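PDB 5DU9: CDA peptide synthetase I from Streptomyces coelicolor, which is a condensation domain of a modular nonribosomal peptide synthetase, belonging to the CoA-dependent acyltransferase clan. Local coordinates for residues H158-L168 with R297-M308; Y98-S109 with P135-G146. The protein carries 1 engineered substitution. One frame throughout, in Å; residues are numbered along the deposited sequence.

Contact 1. Residues H158-L168 with R297-M308; sequences HIVIDGTSMAL and RYGANARITPGM. With UM2 ((2S)-2-amino-N-butyl-propanamide), chain E; SO4 (sulfate ion), chain C.
In the HHxxxDG motif of the condensation domain, His157 to Gly163 here, Asp162 meets Arg297 of segment 297-308 in a buried salt bridge. Arg297 NH2 sits on the syn side of the carboxylate, 3.0 Å from Asp162 OD2 and 3.1 Å from Asp162 OD1. One nitrogen thus serves both oxygens, and the two planes stand 78° apart. Arg297 NH1 turns to its own segment, donating to Ala302 O and, in the guanidinium plane, to Thr305 O 2.7 Å away; these bonds fix the group's rotation, while Thr164 CG2 lies over one face. A water accepts from Arg297 NE and bonds weakly to Asp162 OD2. Asp162 OD1 also takes Ser165 N nearly head-on, which makes Asp162 the N-cap of helix 163-182.

The backbone of Gly307 is gripped at both ends: Gly307 N donates to Ser165 OG (2.8 Å, 161°), and Gly307 O accepts from Asp162 N at 2.9 Å. Beyond it, the Met308 chain bends at chi2 (50°) and lays CE over a face of the His158 ring, 3.6 Å from its centroid. Both residues line the pocket of (2S)-2-amino-N-butyl-propanamide, whose NCQ donates in plane at the ring's edge to His158 NE2 across 2.8 Å, so the methyl and the ligand approach from different directions. Leu168 CD1 packs 4.1 Å from Pro306 CG at the far end.

Helix 14-24 lies against Met308 through Ala15, Gln16 and Val19, helix 194-205 against Ala302 and Thr305, and strand 33-40 touches His158 through Thr34.

Contact 2. Residues Y98-S109 with P135-G146; sequences YTPVLLRHIDLS and PGLSSHALFTLG
Ile106 and Phe143 are neighbours on parallel strands 103-107 and 138-146, and their side chains lie side by side, pointing the same way. Ile106 CB begins the contact 3.6 Å from Phe143 CD1; the branch CG2 stays beside the same ring atom at 3.8 Å. CG1 passes Phe143 CE1 at 4.2 Å, and the extended chain (chi2 174°) carries the tip, Ile106 CD1, to 3.5 Å from that CE1. Leu108 CD1 adds a second aliphatic contact, 3.7 Å from Phe143 CD1. On the other face of the sheet, the His105 side chain crosses obliquely to Thr144, whose OG1 lies at the edge of the imidazole: NE2 and Thr144 OG1 share a nearly straight hydrogen bond (2.7 Å, 173°) in the ring plane, and His105 CD2 passes 3.4 Å from Leu142 O.

Between these faces the backbones alternate as donor and acceptor. Arg104 N bonds to His140 O, Leu142 N to Arg104 O at 2.7 Å, Ile106 N to Leu142 O, Thr144 N to Ile106 O and Leu108 N to Thr144 O. At the strand's last residue, Asp107 OD1 accepts from Ser109 N, closing an Asx turn, and from Ser109 OG.

Helix 114-126 covers the Ile106 and Phe143 face, Trp121 meeting Phe143 edge-to-face, while helix 46-58 touches Leu103 and His140 opposite. Two parallel strands 29° apart, joined through helix 114-126, form a beta-alpha-beta crossover at the edge of the six-stranded sheet.

How the contacts relate
Contact 2 closes before contact 1 opens, and their centres lie 22 Å apart. Strand 138-146 of contact 2 pairs antiparallel with strand 149-157, which runs straight into segment 158-168, so the second strand of the sheet, the third and the HHxxxDG motif follow one another along the chain. They touch where Leu137, just ahead of strand 138-146, meets the loop after strand 149-157: Val160 CG2 packs 3.6 Å from Leu137 O. Segment 297-308 arrives much later, following strand 287-294. Contact 2 therefore builds the sheet's outer margin, whereas contact 1 ties the motif at the end of strand 149-157 to a segment distant in sequence, each side giving one residue, His158 and Met308, to the ligand pocket.

Contact 1. Residues H158-L168 with R297-M308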
loop_
_atom_site.group_PDB
_atom_site.type_symbol
_atom_site.label_atom_id
_atom_site.label_comp_id
_atom_site.label_asym_id
_atom_site.label_seq_id
_atom_site.Cartn_x
_atom_site.Cartn_y
_atom_site.Cartn_z
ATOM N N HIS A 158 0.453 -2.121 -10.384
ATOM C CA HIS A 158 -0.309 -1.246 -9.507
ATOM C C HIS A 158 -1.621 -0.775 -10.151
ATOM O O HIS A 158 -2.566 -0.419 -9.445
ATOM C CB HIS A 158 0.548 -0.041 -9.092
ATOM C CG HIS A 158 0.176 0.533 -7.761
ATOM N ND1 HIS A 158 -1.060 0.338 -7.183
ATOM C CD2 HIS A 158 0.887 1.278 -6.882
ATOM C CE1 HIS A 158 -1.098 0.948 -6.011
ATOM N NE2 HIS A 158 0.071 1.529 -5.807
ATOM N N ILE A 159 -1.698 -0.794 -11.478
ATOM C CA ILE A 159 -2.895 -0.296 -12.147
ATOM C C ILE A 159 -4.120 -1.185 -11.906
ATOM O O ILE A 159 -5.240 -0.724 -12.094
ATOM C CB ILE A 159 -2.673 -0.128 -13.679
ATOM C CG1 ILE A 159 -3.685 0.871 -14.250
ATOM C CG2 ILE A 159 -2.745 -1.469 -14.411
ATOM C CD1 ILE A 159 -3.365 1.351 -15.659
ATOM N N VAL A 160 -3.929 -2.438 -11.481
ATOM C CA VAL A 160 -5.076 -3.329 -11.265
ATOM C C VAL A 160 -5.367 -3.620 -9.785
ATOM O O VAL A 160 -6.486 -4.008 -9.447
ATOM C CB VAL A 160 -4.912 -4.691 -12.003
ATOM C CG1 VAL A 160 -4.991 -4.492 -13.514
ATOM C CG2 VAL A 160 -3.624 -5.396 -11.616
ATOM N N ILE A 161 -4.381 -3.433 -8.912
ATOM C CA ILE A 161 -4.521 -3.829 -7.505
ATOM C C ILE A 161 -3.838 -2.848 -6.563
ATOM O O ILE A 161 -2.642 -2.569 -6.710
ATOM C CB ILE A 161 -3.935 -5.251 -7.265
ATOM C CG1 ILE A 161 -4.819 -6.327 -7.916
ATOM C CG2 ILE A 161 -3.761 -5.550 -5.769
ATOM C CD1 ILE A 161 -6.187 -6.514 -7.273
ATOM N N ASP A 162 -4.605 -2.332 -5.606
ATOM C CA ASP A 162 -4.063 -1.517 -4.520
ATOM C C ASP A 162 -4.001 -2.323 -3.218
ATOM O O ASP A 162 -4.346 -3.503 -3.187
ATOM C CB ASP A 162 -4.889 -0.235 -4.329
ATOM C CG ASP A 162 -6.378 -0.496 -4.155
ATOM O OD1 ASP A 162 -6.760 -1.571 -3.646
ATOM O OD2 ASP A 162 -7.170 0.406 -4.510
ATOM N N GLY A 163 -3.554 -1.683 -2.143
ATOM C CA GLY A 163 -3.360 -2.373 -0.880
ATOM C C GLY A 163 -4.625 -3.019 -0.348
ATOM O O GLY A 163 -4.608 -4.173 0.089
ATOM N N THR A 164 -5.723 -2.269 -0.377
ATOM C CA THR A 164 -7.015 -2.769 0.064
ATOM C C THR A 164 -7.394 -4.026 -0.711
ATOM O O THR A 164 -7.921 -4.984 -0.145
ATOM C CB THR A 164 -8.110 -1.696 -0.117
ATOM O OG1 THR A 164 -7.822 -0.582 0.734
ATOM C CG2 THR A 164 -9.496 -2.240 0.222
ATOM N N SER A 165 -7.114 -4.019 -2.009
ATOM C CA SER A 165 -7.543 -5.105 -2.879
ATOM C C SER A 165 -6.698 -6.359 -2.700
ATOM O O SER A 165 -7.162 -7.458 -2.978
ATOM C CB SER A 165 -7.510 -4.652 -4.334
ATOM O OG SER A 165 -8.416 -3.578 -4.530
ATOM N N MET A 166 -5.461 -6.200 -2.241
ATOM C CA MET A 166 -4.637 -7.359 -1.902
ATOM C C MET A 166 -5.340 -8.180 -0.825
ATOM O O MET A 166 -5.431 -9.408 -0.914
ATOM C CB MET A 166 -3.252 -6.926 -1.426
ATOM C CG MET A 166 -2.391 -6.323 -2.522
ATOM S SD MET A 166 -0.797 -5.784 -1.891
ATOM C CE MET A 166 -0.034 -5.146 -3.387
ATOM N N ALA A 167 -5.854 -7.488 0.185
ATOM C CA ALA A 167 -6.570 -8.145 1.270
ATOM C C ALA A 167 -7.851 -8.805 0.763
ATOM O O ALA A 167 -8.184 -9.916 1.168
ATOM C CB ALA A 167 -6.886 -7.147 2.378
ATOM N N LEU A 168 -8.570 -8.121 -0.126
ATOM C CA LEU A 168 -9.791 -8.690 -0.693
ATOM C C LEU A 168 -9.473 -9.977 -1.444
ATOM O O LEU A 168 -10.204 -10.967 -1.350
ATOM C CB LEU A 168 -10.482 -7.700 -1.631
ATOM C CG LEU A 168 -11.143 -6.472 -1.003
ATOM C CD1 LEU A 168 -11.606 -5.524 -2.098
ATOM C CD2 LEU A 168 -12.311 -6.861 -0.113
ATOM N N ARG A 297 -12.101 4.848 -1.390
ATOM C CA ARG A 297 -13.316 4.045 -1.489
ATOM C C ARG A 297 -14.452 4.669 -0.694
ATOM O O ARG A 297 -14.378 4.788 0.527
ATOM C CB ARG A 297 -13.042 2.619 -1.011
ATOM C CG ARG A 297 -12.086 1.898 -1.930
ATOM C CD ARG A 297 -11.467 0.647 -1.330
ATOM N NE ARG A 297 -10.478 0.132 -2.269
ATOM C CZ ARG A 297 -10.755 -0.669 -3.291
ATOM N NH1 ARG A 297 -11.995 -1.096 -3.491
ATOM N NH2 ARG A 297 -9.790 -1.050 -4.114
ATOM N N TYR A 298 -15.498 5.071 -1.411
ATOM C CA TYR A 298 -16.639 5.749 -0.816
ATOM C C TYR A 298 -17.917 4.970 -1.089
ATOM O O TYR A 298 -18.348 4.840 -2.233
ATOM C CB TYR A 298 -16.724 7.178 -1.352
ATOM C CG TYR A 298 -15.424 7.901 -1.134
ATOM C CD1 TYR A 298 -15.090 8.401 0.116
ATOM C CD2 TYR A 298 -14.503 8.035 -2.161
ATOM C CE1 TYR A 298 -13.884 9.035 0.328
ATOM C CE2 TYR A 298 -13.296 8.670 -1.958
ATOM C CZ TYR A 298 -12.991 9.166 -0.713
ATOM O OH TYR A 298 -11.784 9.798 -0.506
ATOM N N GLY A 299 -18.497 4.434 -0.022
ATOM C CA GLY A 299 -19.719 3.657 -0.121
ATOM C C GLY A 299 -19.434 2.172 -0.094
ATOM O O GLY A 299 -18.291 1.743 -0.250
ATOM N N ALA A 300 -20.486 1.383 0.099
ATOM C CA ALA A 300 -20.342 -0.055 0.297
ATOM C C ALA A 300 -19.804 -0.762 -0.942
ATOM O O ALA A 300 -18.962 -1.657 -0.835
ATOM C CB ALA A 300 -21.677 -0.659 0.702
ATOM N N ASN A 301 -20.299 -0.380 -2.115
ATOM C CA ASN A 301 -19.864 -1.021 -3.351
ATOM C C ASN A 301 -18.372 -0.835 -3.571
ATOM O O ASN A 301 -17.650 -1.792 -3.852
ATOM C CB ASN A 301 -20.633 -0.469 -4.552
ATOM C CG ASN A 301 -20.142 -1.046 -5.868
ATOM O OD1 ASN A 301 -20.341 -2.229 -6.152
ATOM N ND2 ASN A 301 -19.495 -0.215 -6.673
ATOM N N ALA A 302 -17.914 0.402 -3.428
ATOM C CA ALA A 302 -16.509 0.720 -3.638
ATOM C C ALA A 302 -15.606 -0.042 -2.670
ATOM O O ALA A 302 -14.515 -0.482 -3.045
ATOM C CB ALA A 302 -16.286 2.221 -3.503
ATOM N N ARG A 303 -16.064 -0.215 -1.434
ATOM C CA ARG A 303 -15.249 -0.863 -0.412
ATOM C C ARG A 303 -14.887 -2.308 -0.760
ATOM O O ARG A 303 -13.827 -2.792 -0.359
ATOM C CB ARG A 303 -15.962 -0.820 0.941
ATOM C CG ARG A 303 -15.792 0.510 1.667
ATOM C CD ARG A 303 -16.191 0.420 3.129
ATOM N NE ARG A 303 -17.628 0.216 3.301
ATOM C CZ ARG A 303 -18.531 1.192 3.300
ATOM N NH1 ARG A 303 -18.160 2.454 3.130
ATOM N NH2 ARG A 303 -19.815 0.904 3.467
ATOM N N ILE A 304 -15.742 -2.981 -1.526
ATOM C CA ILE A 304 -15.536 -4.400 -1.840
ATOM C C ILE A 304 -15.276 -4.654 -3.325
ATOM O O ILE A 304 -15.498 -5.755 -3.815
ATOM C CB ILE A 304 -16.746 -5.249 -1.394
ATOM C CG1 ILE A 304 -18.031 -4.772 -2.080
ATOM C CG2 ILE A 304 -16.892 -5.188 0.119
ATOM C CD1 ILE A 304 -19.192 -5.744 -1.963
ATOM N N THR A 305 -14.787 -3.640 -4.034
ATOM C CA THR A 305 -14.456 -3.784 -5.450
ATOM C C THR A 305 -12.941 -3.845 -5.643
ATOM O O THR A 305 -12.269 -2.825 -5.541
ATOM C CB THR A 305 -15.031 -2.622 -6.283
ATOM O OG1 THR A 305 -16.456 -2.581 -6.125
ATOM C CG2 THR A 305 -14.706 -2.795 -7.761
ATOM N N PRO A 306 -12.396 -5.043 -5.924
ATOM C CA PRO A 306 -10.954 -5.098 -6.176
ATOM C C PRO A 306 -10.557 -4.199 -7.341
ATOM O O PRO A 306 -11.237 -4.166 -8.364
ATOM C CB PRO A 306 -10.704 -6.574 -6.493
ATOM C CG PRO A 306 -11.825 -7.294 -5.814
ATOM C CD PRO A 306 -13.008 -6.382 -5.941
ATOM N N GLY A 307 -9.471 -3.458 -7.173
ATOM C CA GLY A 307 -9.072 -2.494 -8.175
ATOM C C GLY A 307 -7.962 -1.607 -7.662
ATOM O O GLY A 307 -7.231 -1.973 -6.745
ATOM N N MET A 308 -7.838 -0.441 -8.284
ATOM C CA MET A 308 -6.846 0.552 -7.918
ATOM C C MET A 308 -7.540 1.905 -7.857
ATOM O O MET A 308 -7.878 2.474 -8.895
ATOM C CB MET A 308 -5.699 0.558 -8.933
ATOM C CG MET A 308 -4.811 1.790 -8.898
ATOM S SD MET A 308 -4.226 2.197 -7.247
ATOM C CE MET A 308 -2.833 3.260 -7.634
HETATM C CCH UM2 E . -1.167 8.624 -8.700
HETATM C CCI UM2 E . -1.464 7.154 -8.466
HETATM C CCJ UM2 E . -0.204 6.284 -8.485
HETATM C CCK UM2 E . 0.560 6.305 -7.161
HETATM N NCL UM2 E . 0.047 5.380 -6.159
HETATM C CCM UM2 E . 0.858 4.647 -5.393
HETATM O OCN UM2 E . 1.985 4.319 -5.734
HETATM C CCO UM2 E . 0.338 4.248 -4.040
HETATM C CCP UM2 E . 0.670 5.342 -3.029
HETATM N NCQ UM2 E . 0.984 2.998 -3.596
HETATM S S SO4 C . -23.278 2.055 -2.830
HETATM O O1 SO4 C . -23.997 2.915 -1.896
HETATM O O2 SO4 C . -24.194 1.581 -3.870
HETATM O O3 SO4 C . -22.198 2.814 -3.452
HETATM O O4 SO4 C . -22.724 0.918 -2.104
HETATM O O HOH W 1 -7.965 1.544 -2.109
#

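Contact 2. Residues Y98-S109 with P135-G146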
loop_
_atom_site.group_PDB
_atom_site.type_symbol
_atom_site.label_atom_id
_atom_site.label_comp_id
_atom_site.label_asym_id
_atom_site.label_seq_id
_atom_site.Cartn_x
_atom_site.Cartn_y
_atom_site.Cartn_z
ATOM N N TYR A 98 -7.831 -14.596 -23.651
ATOM C CA TYR A 98 -8.238 -15.066 -22.333
ATOM C C TYR A 98 -7.199 -14.628 -21.311
ATOM O O TYR A 98 -6.004 -14.634 -21.597
ATOM C CB TYR A 98 -8.375 -16.593 -22.296
ATOM C CG TYR A 98 -9.575 -17.161 -23.019
ATOM C CD1 TYR A 98 -10.868 -16.836 -22.628
ATOM C CD2 TYR A 98 -9.415 -18.057 -24.067
ATOM C CE1 TYR A 98 -11.968 -17.368 -23.281
ATOM C CE2 TYR A 98 -10.506 -18.594 -24.724
ATOM C CZ TYR A 98 -11.781 -18.248 -24.325
ATOM O OH TYR A 98 -12.871 -18.781 -24.976
ATOM N N THR A 99 -7.650 -14.248 -20.123
ATOM C CA THR A 99 -6.723 -14.009 -19.028
ATOM C C THR A 99 -6.073 -15.336 -18.654
ATOM O O THR A 99 -6.773 -16.292 -18.319
ATOM C CB THR A 99 -7.421 -13.408 -17.798
ATOM O OG1 THR A 99 -7.850 -12.078 -18.100
ATOM C CG2 THR A 99 -6.473 -13.364 -16.594
ATOM N N PRO A 100 -4.734 -15.408 -18.716
ATOM C CA PRO A 100 -4.078 -16.628 -18.245
ATOM C C PRO A 100 -4.034 -16.681 -16.724
ATOM O O PRO A 100 -3.974 -15.635 -16.076
ATOM C CB PRO A 100 -2.672 -16.521 -18.836
ATOM C CG PRO A 100 -2.428 -15.062 -18.937
ATOM C CD PRO A 100 -3.762 -14.427 -19.230
ATOM N N VAL A 101 -4.079 -17.884 -16.167
ATOM C CA VAL A 101 -3.956 -18.058 -14.729
ATOM C C VAL A 101 -2.922 -19.130 -14.432
ATOM O O VAL A 101 -3.018 -20.260 -14.913
ATOM C CB VAL A 101 -5.289 -18.441 -14.074
ATOM C CG1 VAL A 101 -5.140 -18.435 -12.559
ATOM C CG2 VAL A 101 -6.392 -17.478 -14.509
ATOM N N LEU A 102 -1.933 -18.754 -13.631
ATOM C CA LEU A 102 -0.837 -19.640 -13.284
ATOM C C LEU A 102 -0.431 -19.443 -11.833
ATOM O O LEU A 102 -0.110 -18.329 -11.415
ATOM C CB LEU A 102 0.362 -19.389 -14.201
ATOM C CG LEU A 102 1.653 -20.136 -13.857
ATOM C CD1 LEU A 102 1.481 -21.631 -14.076
ATOM C CD2 LEU A 102 2.814 -19.592 -14.675
ATOM N N LEU A 103 -0.460 -20.531 -11.071
ATOM C CA LEU A 103 0.126 -20.548 -9.740
ATOM C C LEU A 103 1.388 -21.394 -9.775
ATOM O O LEU A 103 1.328 -22.621 -9.905
ATOM C CB LEU A 103 -0.853 -21.096 -8.702
ATOM C CG LEU A 103 -0.274 -21.213 -7.287
ATOM C CD1 LEU A 103 0.100 -19.847 -6.738
ATOM C CD2 LEU A 103 -1.256 -21.913 -6.366
ATOM N N ARG A 104 2.534 -20.736 -9.676
ATOM C CA ARG A 104 3.798 -21.450 -9.642
ATOM C C ARG A 104 3.956 -22.144 -8.297
ATOM O O ARG A 104 3.507 -21.631 -7.271
ATOM C CB ARG A 104 4.973 -20.502 -9.880
ATOM C CG ARG A 104 4.957 -19.781 -11.215
ATOM C CD ARG A 104 6.233 -18.975 -11.390
ATOM N NE ARG A 104 6.207 -18.119 -12.576
ATOM C CZ ARG A 104 6.632 -18.481 -13.783
ATOM N NH1 ARG A 104 7.117 -19.697 -13.992
ATOM N NH2 ARG A 104 6.567 -17.622 -14.791
ATOM N N HIS A 105 4.578 -23.316 -8.313
ATOM C CA HIS A 105 5.020 -23.964 -7.085
ATOM C C HIS A 105 6.531 -24.073 -7.085
ATOM O O HIS A 105 7.113 -24.780 -7.908
ATOM C CB HIS A 105 4.413 -25.351 -6.918
ATOM C CG HIS A 105 4.792 -26.008 -5.626
ATOM N ND1 HIS A 105 4.885 -27.374 -5.477
ATOM C CD2 HIS A 105 5.109 -25.474 -4.421
ATOM C CE1 HIS A 105 5.241 -27.656 -4.236
ATOM N NE2 HIS A 105 5.383 -26.521 -3.575
ATOM N N ILE A 106 7.153 -23.363 -6.155
ATOM C CA ILE A 106 8.598 -23.373 -6.009
ATOM C C ILE A 106 8.951 -24.025 -4.682
ATOM O O ILE A 106 8.748 -23.441 -3.619
ATOM C CB ILE A 106 9.172 -21.951 -6.090
ATOM C CG1 ILE A 106 8.827 -21.343 -7.454
ATOM C CG2 ILE A 106 10.683 -21.969 -5.873
ATOM C CD1 ILE A 106 9.213 -19.899 -7.616
ATOM N N ASP A 107 9.468 -25.247 -4.758
ATOM C CA ASP A 107 9.807 -26.018 -3.573
ATOM C C ASP A 107 11.224 -25.689 -3.117
ATOM O O ASP A 107 12.198 -26.169 -3.691
ATOM C CB ASP A 107 9.663 -27.516 -3.857
ATOM C CG ASP A 107 9.814 -28.370 -2.609
ATOM O OD1 ASP A 107 10.200 -27.834 -1.552
ATOM O OD2 ASP A 107 9.551 -29.589 -2.690
ATOM N N LEU A 108 11.325 -24.863 -2.080
ATOM C CA LEU A 108 12.614 -24.510 -1.502
ATOM C C LEU A 108 12.872 -25.308 -0.225
ATOM O O LEU A 108 13.792 -25.003 0.532
ATOM C CB LEU A 108 12.673 -23.007 -1.220
ATOM C CG LEU A 108 12.502 -22.119 -2.458
ATOM C CD1 LEU A 108 12.384 -20.651 -2.073
ATOM C CD2 LEU A 108 13.657 -22.321 -3.432
ATOM N N SER A 109 12.059 -26.336 0.006
ATOM C CA SER A 109 12.275 -27.234 1.131
ATOM C C SER A 109 13.491 -28.099 0.842
ATOM O O SER A 109 13.418 -29.049 0.062
ATOM C CB SER A 109 11.050 -28.112 1.386
ATOM O OG SER A 109 11.024 -29.214 0.494
ATOM N N PRO A 135 -3.956 -9.230 -20.844
ATOM C CA PRO A 135 -4.800 -9.345 -19.649
ATOM C C PRO A 135 -4.203 -10.247 -18.569
ATOM O O PRO A 135 -3.447 -11.163 -18.878
ATOM C CB PRO A 135 -6.100 -9.936 -20.194
ATOM C CG PRO A 135 -5.694 -10.689 -21.403
ATOM C CD PRO A 135 -4.552 -9.918 -22.003
ATOM N N GLY A 136 -4.544 -9.976 -17.315
ATOM C CA GLY A 136 -4.036 -10.754 -16.197
ATOM C C GLY A 136 -2.724 -10.183 -15.703
ATOM O O GLY A 136 -1.669 -10.807 -15.814
ATOM N N LEU A 137 -2.802 -8.984 -15.146
ATOM C CA LEU A 137 -1.615 -8.227 -14.783
ATOM C C LEU A 137 -1.166 -8.575 -13.373
ATOM O O LEU A 137 -1.047 -7.714 -12.501
ATOM C CB LEU A 137 -1.894 -6.735 -14.925
ATOM C CG LEU A 137 -2.090 -6.349 -16.394
ATOM C CD1 LEU A 137 -2.898 -5.074 -16.540
ATOM C CD2 LEU A 137 -0.744 -6.206 -17.088
ATOM N N SER A 138 -0.919 -9.859 -13.158
ATOM C CA SER A 138 -0.436 -10.320 -11.869
ATOM C C SER A 138 0.446 -11.545 -12.032
ATOM O O SER A 138 0.505 -12.156 -13.105
ATOM C CB SER A 138 -1.607 -10.618 -10.929
ATOM O OG SER A 138 -2.407 -11.681 -11.414
ATOM N N SER A 139 1.134 -11.883 -10.948
ATOM C CA SER A 139 2.072 -12.991 -10.913
ATOM C C SER A 139 1.912 -13.686 -9.568
ATOM O O SER A 139 1.924 -13.028 -8.530
ATOM C CB SER A 139 3.503 -12.486 -11.112
ATOM O OG SER A 139 4.439 -13.546 -11.092
ATOM N N HIS A 140 1.752 -15.006 -9.595
ATOM C CA HIS A 140 1.432 -15.770 -8.394
ATOM C C HIS A 140 2.396 -16.925 -8.203
ATOM O O HIS A 140 2.658 -17.688 -9.133
ATOM C CB HIS A 140 0.002 -16.305 -8.470
ATOM C CG HIS A 140 -1.029 -15.244 -8.695
ATOM N ND1 HIS A 140 -1.895 -14.827 -7.706
ATOM C CD2 HIS A 140 -1.330 -14.511 -9.793
ATOM C CE1 HIS A 140 -2.687 -13.887 -8.188
ATOM N NE2 HIS A 140 -2.364 -13.675 -9.450
ATOM N N ALA A 141 2.921 -17.052 -6.990
ATOM C CA ALA A 141 3.794 -18.171 -6.662
ATOM C C ALA A 141 3.561 -18.660 -5.243
ATOM O O ALA A 141 3.417 -17.866 -4.315
ATOM C CB ALA A 141 5.252 -17.778 -6.847
ATOM N N LEU A 142 3.516 -19.981 -5.098
ATOM C CA LEU A 142 3.486 -20.626 -3.796
ATOM C C LEU A 142 4.858 -21.219 -3.531
ATOM O O LEU A 142 5.326 -22.065 -4.290
ATOM C CB LEU A 142 2.412 -21.716 -3.745
ATOM C CG LEU A 142 2.320 -22.497 -2.430
ATOM C CD1 LEU A 142 1.785 -21.609 -1.313
ATOM C CD2 LEU A 142 1.461 -23.740 -2.596
ATOM N N PHE A 143 5.508 -20.754 -2.472
ATOM C CA PHE A 143 6.788 -21.310 -2.055
ATOM C C PHE A 143 6.588 -22.313 -0.928
ATOM O O PHE A 143 5.822 -22.058 -0.001
ATOM C CB PHE A 143 7.740 -20.208 -1.592
ATOM C CG PHE A 143 8.097 -19.218 -2.659
ATOM C CD1 PHE A 143 9.206 -19.420 -3.465
ATOM C CD2 PHE A 143 7.334 -18.078 -2.850
ATOM C CE1 PHE A 143 9.542 -18.507 -4.443
ATOM C CE2 PHE A 143 7.668 -17.162 -3.828
ATOM C CZ PHE A 143 8.774 -17.377 -4.623
ATOM N N THR A 144 7.268 -23.451 -1.022
ATOM C CA THR A 144 7.403 -24.368 0.105
ATOM C C THR A 144 8.747 -24.076 0.766
ATOM O O THR A 144 9.780 -24.081 0.096
ATOM C CB THR A 144 7.327 -25.841 -0.332
ATOM O OG1 THR A 144 6.080 -26.084 -0.996
ATOM C CG2 THR A 144 7.447 -26.772 0.871
ATOM N N LEU A 145 8.734 -23.821 2.073
ATOM C CA LEU A 145 9.936 -23.357 2.772
ATOM C C LEU A 145 10.565 -24.375 3.717
ATOM O O LEU A 145 11.613 -24.105 4.307
ATOM C CB LEU A 145 9.611 -22.100 3.573
ATOM C CG LEU A 145 9.073 -20.909 2.782
ATOM C CD1 LEU A 145 8.874 -19.728 3.718
ATOM C CD2 LEU A 145 10.000 -20.539 1.634
ATOM N N GLY A 146 9.936 -25.531 3.871
ATOM C CA GLY A 146 10.416 -26.505 4.837
ATOM C C GLY A 146 9.791 -26.257 6.198
ATOM O O GLY A 146 9.361 -25.143 6.499
HETATM O O HOH W 2 1.332 -16.204 -12.197
HETATM O O HOH W 3 4.446 -16.374 -10.982
#